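PDB 6M9M: AlkD2 from Streptococcus mutans, which belongs to the HEAT-like repeat family of DNA glycosylases and binds inosine-5'-monophosphate, though its biological function is not established. Local coordinates for residues Lys100-Tyr104 and Lys105-Pro109. Numbering follows the deposited sequence. Where two conformers were deposited one is given.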
loop_
_atom_site.group_PDB
_atom_site.type_symbol
_atom_site.label_atom_id
_atom_site.label_comp_id
_atom_site.label_asym_id
_atom_site.label_seq_id
_atom_site.Cartn_x
_atom_site.Cartn_y
_atom_site.Cartn_z
ATOM N N LYS A 100 10.552 -1.545 -1.013
ATOM C CA LYS A 100 11.488 -2.662 -0.985
ATOM C C LYS A 100 12.630 -2.454 -1.962
ATOM O O LYS A 100 13.785 -2.766 -1.648
ATOM C CB LYS A 100 10.712 -3.943 -1.332
ATOM C CG LYS A 100 11.519 -5.221 -1.413
ATOM C CD LYS A 100 10.606 -6.397 -1.804
ATOM C CE LYS A 100 11.374 -7.705 -1.863
ATOM N NZ LYS A 100 10.487 -8.870 -2.159
ATOM N N LYS A 101 12.322 -1.951 -3.165
ATOM C CA LYS A 101 13.337 -1.810 -4.205
ATOM C C LYS A 101 14.335 -0.710 -3.868
ATOM O O LYS A 101 15.543 -0.892 -4.031
ATOM C CB LYS A 101 12.671 -1.531 -5.551
ATOM C CG LYS A 101 11.946 -2.729 -6.148
ATOM C CD LYS A 101 12.464 -3.081 -7.541
ATOM C CE LYS A 101 11.378 -2.924 -8.598
ATOM N NZ LYS A 101 11.783 -3.535 -9.901
ATOM N N ILE A 102 13.849 0.448 -3.409
ATOM C CA ILE A 102 14.774 1.518 -3.070
ATOM C C ILE A 102 15.444 1.260 -1.736
ATOM O O ILE A 102 16.574 1.702 -1.515
ATOM C CB ILE A 102 14.066 2.880 -3.095
ATOM C CG1 ILE A 102 15.108 3.995 -3.062
ATOM C CG2 ILE A 102 13.129 2.991 -1.922
ATOM C CD1 ILE A 102 14.507 5.377 -3.197
ATOM N N GLY A 103 14.770 0.542 -0.839
ATOM C CA GLY A 103 15.219 0.324 0.524
ATOM C C GLY A 103 14.350 1.104 1.492
ATOM O O GLY A 103 14.099 2.288 1.277
ATOM N N TYR A 104 13.873 0.466 2.557
ATOM C CA TYR A 104 12.900 1.119 3.427
ATOM C C TYR A 104 13.451 2.391 4.062
ATOM O O TYR A 104 12.745 3.403 4.127
ATOM C CB TYR A 104 12.328 0.128 4.449
ATOM C CG TYR A 104 11.429 -0.890 3.782
ATOM C CD1 TYR A 104 10.081 -0.633 3.579
ATOM C CD2 TYR A 104 11.933 -2.091 3.326
ATOM C CE1 TYR A 104 9.276 -1.538 2.938
ATOM C CE2 TYR A 104 11.126 -3.012 2.677
ATOM C CZ TYR A 104 9.801 -2.724 2.485
ATOM O OH TYR A 104 9.007 -3.649 1.832
ATOM N N LYS A 105 14.695 2.372 4.539
ATOM C CA LYS A 105 15.272 3.588 5.102
ATOM C C LYS A 105 15.353 4.694 4.057
ATOM O O LYS A 105 14.984 5.841 4.335
ATOM C CB LYS A 105 16.638 3.315 5.717
ATOM C CG LYS A 105 17.251 4.533 6.449
ATOM C CD LYS A 105 18.561 4.137 7.106
ATOM C CE LYS A 105 19.224 5.299 7.830
ATOM N NZ LYS A 105 19.673 6.375 6.909
ATOM N N LYS A 106 15.806 4.369 2.844
ATOM C CA LYS A 106 15.891 5.373 1.792
ATOM C C LYS A 106 14.521 5.865 1.352
ATOM O O LYS A 106 14.414 6.983 0.845
ATOM C CB LYS A 106 16.690 4.841 0.608
ATOM C CG LYS A 106 18.189 4.752 0.883
ATOM C CD LYS A 106 18.950 4.188 -0.308
ATOM C CE LYS A 106 20.454 4.210 -0.070
ATOM N NZ LYS A 106 21.244 3.886 -1.283
ATOM N N ALA A 107 13.477 5.069 1.565
ATOM C CA ALA A 107 12.121 5.410 1.173
ATOM C C ALA A 107 11.394 6.297 2.179
ATOM O O ALA A 107 10.283 6.745 1.879
ATOM C CB ALA A 107 11.302 4.127 0.995
ATOM N N LEU A 108 11.972 6.582 3.346
ATOM C CA LEU A 108 11.232 7.282 4.390
ATOM C C LEU A 108 10.598 8.590 3.915
ATOM O O LEU A 108 9.438 8.854 4.280
ATOM C CB LEU A 108 12.116 7.544 5.615
ATOM C CG LEU A 108 12.538 6.299 6.395
ATOM C CD1 LEU A 108 13.535 6.732 7.469
ATOM C CD2 LEU A 108 11.355 5.599 7.030
ATOM N N PRO A 109 11.267 9.446 3.134
ATOM C CA PRO A 109 10.588 10.691 2.723
ATOM C C PRO A 109 9.343 10.442 1.896
ATOM O O PRO A 109 8.368 11.203 1.990
ATOM C CB PRO A 109 11.667 11.439 1.929
ATOM C CG PRO A 109 12.974 10.902 2.471
ATOM C CD PRO A 109 12.691 9.447 2.731
#
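The tight connection between helix 85-102 and helix 108-115, two neighbouring helices of the HEAT-like repeat array, folds back so that Ile102 at the end of the first helix meets Ala107 in the turn that leads into the second. Methyl CG2 of Ile102 rests 3.6 Å from Ala107 CB, and the small side chain of Ala107 also touches Cys99 of helix 85-102, a close fit consistent with alanine at this place. The other branch, CG1, lies anti to the backbone N (chi1 -167°), which turns it to the flank of Lys106; that chain's aliphatic CD passes 3.6 Å from Ile102 O, while its extended tail carries the charge outward.

Gly103, the first residue past the helix, leaves helical geometry with positive phi (109°), at backbone angles where a CB would jam against the carbonyl oxygen of Ile102. Its own carbonyl then receives the N-H of Ala107, N to O 2.9 Å, with the donor almost in line with the C=O although the bond is bent at the hydrogen (132°). A weak second bond runs from Ala107 N to Tyr104 O (3.1 Å), giving this amide two acceptors. Lys105 to Leu108 form a type I beta turn, and Leu108 CG lies 3.7 Å from Tyr104 O, its apolar side chain reaching Phe139. Tyr104 is buried and touches Cys99, Arg136 and Pro137, and its hydroxyl is hydrogen-bonded to Asp96, tying the loop back onto the helix it has just left.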